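Local atomic coordinates of N-(5'-phosphoribosyl)anthranilate isomerase (Jonesia denitrificans, PDB entry 4WUI), a protein that probably catalyses the isomerisation of N-(5-phosphoribosyl)anthranilate to 1-(2-carboxyphenylamino)-1-deoxyribulose 5-phosphate, the third step from chorismate to tryptophan. Residues L71-H85 with Y95-T107. Numbering follows the deposited sequence.
Sequences LALAESTGVSVLQLH and YAAARFPRVWRAT
The F100 ring takes the A74 methyl over one face, CB lying 4.2 Å from the ring centroid in a CH-pi contact, while CD of the adjoining P101 covers the opposite face. V79 O lies in the ring plane at its edge. With CG anti to the backbone N (chi1 -171°), F100 reaches between helix 67-77 and the start of strand 81-84. On the other side of the sheet, the two methyls of V81 serve two flat groups: CG1 sits squarely over the five-membered ring of W104, 3.4 Å from its centroid, and CG2 lies over the centre of the R102 guanidinium, 3.6 Å from CZ. That guanidinium forms salt bridges with E123 and D57, and W104 NE1 also bonds to E123. Replacing W104 by alanine would probably strip V81 CG1 of its aromatic cover and leave E123 without the indole N-H. Q83 OE1, bonded to K7, meets the indole edge 3.6 Å from W104 CE3. Strands 81-84 and 103-108 are parallel neighbours in the TIM barrel, linked by helix 90-99 in a beta-alpha-beta unit. Their pairing runs from L82 N to R102 O, W104 N to L82 O, L84 N to W104 O and A106 N to L84 O, the first three nearly straight, the last bent to 158°. Q83 and W104 point into the barrel, whereas L82, L84 and V103 face the helices; L84 CD1 packs against V103 CG1 at 3.9 Å and also touches A96 CB. Farther out, L71 forks between Y95 and F100, CD1 approaching Y95 CE2 at 3.6 Å and CD2 reaching F100 CB. The guanidinium of R99 lies against a face of the Y95 ring and donates through NH1 to Y95 O, in the carbonyl plane.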
loop_
_atom_site.group_PDB
_atom_site.type_symbol
_atom_site.label_atom_id
_atom_site.label_comp_id
_atom_site.label_asym_id
_atom_site.label_seq_id
_atom_site.Cartn_x
_atom_site.Cartn_y
_atom_site.Cartn_z
ATOM N N LEU A 71 2.655 -13.670 10.796
ATOM C CA LEU A 71 3.995 -14.084 10.407
ATOM C C LEU A 71 3.975 -15.430 9.710
ATOM O O LEU A 71 4.607 -15.625 8.675
ATOM C CB LEU A 71 4.899 -14.126 11.633
ATOM C CG LEU A 71 5.376 -12.770 12.121
ATOM C CD1 LEU A 71 5.915 -12.891 13.538
ATOM C CD2 LEU A 71 6.436 -12.202 11.186
ATOM N N ALA A 72 3.246 -16.384 10.283
ATOM C CA ALA A 72 3.146 -17.713 9.683
ATOM C C ALA A 72 2.552 -17.629 8.277
ATOM O O ALA A 72 3.000 -18.331 7.357
ATOM C CB ALA A 72 2.329 -18.640 10.566
ATOM N N LEU A 73 1.545 -16.767 8.116
ATOM C CA LEU A 73 0.898 -16.606 6.812
ATOM C C LEU A 73 1.830 -15.911 5.808
ATOM O O LEU A 73 1.871 -16.281 4.628
ATOM C CB LEU A 73 -0.384 -15.799 6.982
ATOM C CG LEU A 73 -1.242 -15.647 5.722
ATOM C CD1 LEU A 73 -1.667 -16.993 5.174
ATOM C CD2 LEU A 73 -2.458 -14.815 6.066
ATOM N N ALA A 74 2.614 -14.943 6.255
ATOM C CA ALA A 74 3.587 -14.325 5.371
ATOM C C ALA A 74 4.575 -15.347 4.869
ATOM O O ALA A 74 4.931 -15.362 3.685
ATOM C CB ALA A 74 4.308 -13.184 6.077
ATOM N N GLU A 75 5.054 -16.213 5.761
ATOM C CA GLU A 75 5.984 -17.250 5.348
ATOM C C GLU A 75 5.332 -18.224 4.365
ATOM O O GLU A 75 5.871 -18.488 3.290
ATOM C CB GLU A 75 6.509 -18.001 6.570
ATOM C CG GLU A 75 7.367 -17.157 7.506
ATOM C CD GLU A 75 8.749 -16.827 6.944
ATOM O OE1 GLU A 75 9.479 -16.059 7.605
ATOM O OE2 GLU A 75 9.115 -17.343 5.861
ATOM N N SER A 76 4.157 -18.741 4.706
ATOM C CA SER A 76 3.569 -19.803 3.892
ATOM C C SER A 76 3.143 -19.336 2.515
ATOM O O SER A 76 3.228 -20.092 1.552
ATOM C CB SER A 76 2.423 -20.454 4.632
ATOM O OG SER A 76 1.313 -19.614 4.743
ATOM N N THR A 77 2.725 -18.081 2.417
ATOM C CA THR A 77 2.306 -17.531 1.129
ATOM C C THR A 77 3.462 -17.110 0.254
ATOM O O THR A 77 3.294 -16.913 -0.938
ATOM C CB THR A 77 1.361 -16.341 1.289
ATOM O OG1 THR A 77 1.998 -15.290 2.019
ATOM C CG2 THR A 77 0.046 -16.757 1.954
ATOM N N GLY A 78 4.641 -16.913 0.833
ATOM C CA GLY A 78 5.799 -16.553 0.049
ATOM C C GLY A 78 5.868 -15.087 -0.364
ATOM O O GLY A 78 6.646 -14.746 -1.270
ATOM N N VAL A 79 5.118 -14.210 0.298
ATOM C CA VAL A 79 5.171 -12.792 -0.019
ATOM C C VAL A 79 6.551 -12.195 0.327
ATOM O O VAL A 79 7.306 -12.701 1.159
ATOM C CB VAL A 79 4.079 -11.995 0.684
ATOM C CG1 VAL A 79 2.693 -12.399 0.177
ATOM C CG2 VAL A 79 4.197 -12.091 2.204
ATOM N N SER A 80 6.837 -11.060 -0.291
ATOM C CA SER A 80 8.047 -10.292 -0.022
ATOM C C SER A 80 7.947 -9.518 1.298
ATOM O O SER A 80 8.956 -9.333 1.985
ATOM C CB SER A 80 8.285 -9.269 -1.163
ATOM O OG SER A 80 8.023 -9.722 -2.498
ATOM N N VAL A 81 6.777 -8.967 1.589
ATOM C CA VAL A 81 6.592 -7.965 2.638
ATOM C C VAL A 81 5.341 -8.293 3.458
ATOM O O VAL A 81 4.331 -8.707 2.895
ATOM C CB VAL A 81 6.402 -6.563 2.022
ATOM C CG1 VAL A 81 6.103 -5.506 3.056
ATOM C CG2 VAL A 81 7.580 -6.148 1.161
ATOM N N LEU A 82 5.434 -8.072 4.767
ATOM C CA LEU A 82 4.285 -8.093 5.672
ATOM C C LEU A 82 3.922 -6.673 6.057
ATOM O O LEU A 82 4.737 -5.980 6.679
ATOM C CB LEU A 82 4.625 -8.925 6.910
ATOM C CG LEU A 82 3.562 -8.961 8.009
ATOM C CD1 LEU A 82 2.248 -9.547 7.521
ATOM C CD2 LEU A 82 4.065 -9.756 9.204
ATOM N N GLN A 83 2.716 -6.213 5.688
ATOM C CA GLN A 83 2.225 -4.891 6.003
ATOM C C GLN A 83 1.161 -4.984 7.103
ATOM O O GLN A 83 0.151 -5.682 6.939
ATOM C CB GLN A 83 1.633 -4.193 4.761
ATOM C CG GLN A 83 1.049 -2.843 5.042
ATOM C CD GLN A 83 0.390 -2.214 3.841
ATOM O OE1 GLN A 83 0.923 -2.260 2.734
ATOM N NE2 GLN A 83 -0.775 -1.618 4.046
ATOM N N LEU A 84 1.389 -4.267 8.204
ATOM C CA LEU A 84 0.539 -4.286 9.375
ATOM C C LEU A 84 -0.288 -3.010 9.422
ATOM O O LEU A 84 0.244 -1.898 9.428
ATOM C CB LEU A 84 1.413 -4.357 10.633
ATOM C CG LEU A 84 2.341 -5.550 10.698
ATOM C CD1 LEU A 84 3.249 -5.457 11.919
ATOM C CD2 LEU A 84 1.581 -6.849 10.659
ATOM N N HIS A 85 -1.604 -3.168 9.495
ATOM C CA HIS A 85 -2.465 -2.011 9.635
ATOM C C HIS A 85 -2.329 -1.374 11.027
ATOM O O HIS A 85 -1.651 -1.892 11.925
ATOM C CB HIS A 85 -3.890 -2.430 9.384
ATOM C CG HIS A 85 -4.775 -1.336 8.880
ATOM N ND1 HIS A 85 -5.892 -0.895 9.564
ATOM C CD2 HIS A 85 -4.746 -0.635 7.719
ATOM C CE1 HIS A 85 -6.503 0.042 8.856
ATOM N NE2 HIS A 85 -5.822 0.222 7.733
ATOM N N TYR A 95 8.018 -7.097 17.066
ATOM C CA TYR A 95 8.016 -8.554 17.151
ATOM C C TYR A 95 8.121 -9.125 15.747
ATOM O O TYR A 95 8.928 -10.024 15.464
ATOM C CB TYR A 95 6.718 -9.010 17.836
ATOM C CG TYR A 95 6.561 -10.505 17.967
ATOM C CD1 TYR A 95 7.019 -11.184 19.086
ATOM C CD2 TYR A 95 5.917 -11.238 16.990
ATOM C CE1 TYR A 95 6.873 -12.548 19.223
ATOM C CE2 TYR A 95 5.763 -12.608 17.115
ATOM C CZ TYR A 95 6.234 -13.259 18.222
ATOM O OH TYR A 95 6.057 -14.625 18.305
ATOM N N ALA A 96 7.306 -8.594 14.832
ATOM C CA ALA A 96 7.350 -9.021 13.443
ATOM C C ALA A 96 8.661 -8.659 12.753
ATOM O O ALA A 96 9.225 -9.462 12.028
ATOM C CB ALA A 96 6.158 -8.448 12.687
ATOM N N ALA A 97 9.157 -7.440 12.990
ATOM C CA ALA A 97 10.377 -7.001 12.328
ATOM C C ALA A 97 11.576 -7.862 12.708
ATOM O O ALA A 97 12.480 -8.027 11.894
ATOM C CB ALA A 97 10.641 -5.535 12.627
ATOM N N ALA A 98 11.592 -8.412 13.906
ATOM C CA ALA A 98 12.689 -9.288 14.294
ATOM C C ALA A 98 12.603 -10.654 13.614
ATOM O O ALA A 98 13.616 -11.381 13.541
ATOM C CB ALA A 98 12.724 -9.471 15.810
ATOM N N ARG A 99 11.420 -11.019 13.149
ATOM C CA ARG A 99 11.106 -12.383 12.711
ATOM C C ARG A 99 10.827 -12.522 11.223
ATOM O O ARG A 99 10.633 -13.643 10.754
ATOM C CB ARG A 99 9.931 -12.918 13.535
ATOM C CG ARG A 99 10.312 -13.202 14.976
ATOM C CD ARG A 99 9.113 -13.387 15.876
ATOM N NE ARG A 99 9.502 -13.705 17.245
ATOM C CZ ARG A 99 9.959 -12.818 18.115
ATOM N NH1 ARG A 99 10.091 -11.541 17.780
ATOM N NH2 ARG A 99 10.281 -13.209 19.338
ATOM N N PHE A 100 10.779 -11.424 10.475
ATOM C CA PHE A 100 10.455 -11.459 9.036
ATOM C C PHE A 100 11.241 -10.331 8.391
ATOM O O PHE A 100 11.394 -9.286 9.001
ATOM C CB PHE A 100 8.932 -11.277 8.824
ATOM C CG PHE A 100 8.507 -11.518 7.399
ATOM C CD1 PHE A 100 8.352 -12.811 6.906
ATOM C CD2 PHE A 100 8.374 -10.452 6.518
ATOM C CE1 PHE A 100 8.046 -13.045 5.593
ATOM C CE2 PHE A 100 8.068 -10.685 5.192
ATOM C CZ PHE A 100 7.915 -11.982 4.731
ATOM N N PRO A 101 11.797 -10.557 7.175
ATOM C CA PRO A 101 12.785 -9.617 6.607
ATOM C C PRO A 101 12.280 -8.206 6.304
ATOM O O PRO A 101 13.064 -7.250 6.424
ATOM C CB PRO A 101 13.225 -10.324 5.308
ATOM C CG PRO A 101 13.113 -11.762 5.673
ATOM C CD PRO A 101 11.839 -11.840 6.450
ATOM N N ARG A 102 11.012 -8.070 5.918
ATOM C CA ARG A 102 10.463 -6.803 5.418
ATOM C C ARG A 102 9.097 -6.580 6.017
ATOM O O ARG A 102 8.154 -7.280 5.680
ATOM C CB ARG A 102 10.379 -6.809 3.896
ATOM C CG ARG A 102 11.684 -7.132 3.181
ATOM C CD ARG A 102 11.562 -7.039 1.675
ATOM N NE ARG A 102 11.328 -5.670 1.273
ATOM C CZ ARG A 102 10.958 -5.324 0.056
ATOM N NH1 ARG A 102 10.851 -6.230 -0.913
ATOM N NH2 ARG A 102 10.672 -4.066 -0.208
ATOM N N VAL A 103 9.019 -5.635 6.958
ATOM C CA VAL A 103 7.780 -5.294 7.661
ATOM C C VAL A 103 7.460 -3.833 7.436
ATOM O O VAL A 103 8.334 -2.970 7.588
ATOM C CB VAL A 103 7.862 -5.642 9.158
ATOM C CG1 VAL A 103 6.623 -5.171 9.908
ATOM C CG2 VAL A 103 8.100 -7.151 9.334
ATOM N N TRP A 104 6.221 -3.553 7.053
ATOM C CA TRP A 104 5.725 -2.195 6.863
ATOM C C TRP A 104 4.709 -1.888 7.959
ATOM O O TRP A 104 3.879 -2.720 8.291
ATOM C CB TRP A 104 5.112 -2.009 5.487
ATOM C CG TRP A 104 6.058 -2.143 4.343
ATOM C CD1 TRP A 104 7.391 -2.365 4.377
ATOM C CD2 TRP A 104 5.714 -2.003 2.974
ATOM N NE1 TRP A 104 7.905 -2.397 3.116
ATOM C CE2 TRP A 104 6.897 -2.164 2.226
ATOM C CE3 TRP A 104 4.510 -1.786 2.311
ATOM C CZ2 TRP A 104 6.904 -2.140 0.832
ATOM C CZ3 TRP A 104 4.534 -1.741 0.931
ATOM C CH2 TRP A 104 5.704 -1.933 0.208
ATOM N N ARG A 105 4.820 -0.683 8.505
ATOM C CA ARG A 105 3.962 -0.135 9.538
ATOM C C ARG A 105 2.978 0.825 8.822
ATOM O O ARG A 105 3.384 1.765 8.191
ATOM C CB ARG A 105 4.835 0.574 10.653
ATOM C CG ARG A 105 4.047 1.233 11.776
ATOM C CD ARG A 105 4.868 1.584 12.984
ATOM N NE ARG A 105 5.875 2.606 12.756
ATOM C CZ ARG A 105 5.747 3.901 13.021
ATOM N NH1 ARG A 105 4.613 4.414 13.427
ATOM N NH2 ARG A 105 6.768 4.694 12.781
ATOM N N ALA A 106 1.686 0.569 8.837
ATOM C CA ALA A 106 0.700 1.499 8.337
ATOM C C ALA A 106 0.047 2.261 9.496
ATOM O O ALA A 106 -0.155 1.703 10.579
ATOM C CB ALA A 106 -0.376 0.771 7.504
ATOM N N THR A 107 -0.269 3.540 9.270
ATOM C CA THR A 107 -0.954 4.363 10.252
ATOM C C THR A 107 -1.710 5.474 9.561
ATOM O O THR A 107 -1.663 5.634 8.352
ATOM C CB THR A 107 0.033 4.980 11.256
ATOM O OG1 THR A 107 -0.686 5.573 12.349
ATOM C CG2 THR A 107 0.953 6.002 10.607
HETATM O O HOH W 1 1.155 -0.664 11.811
#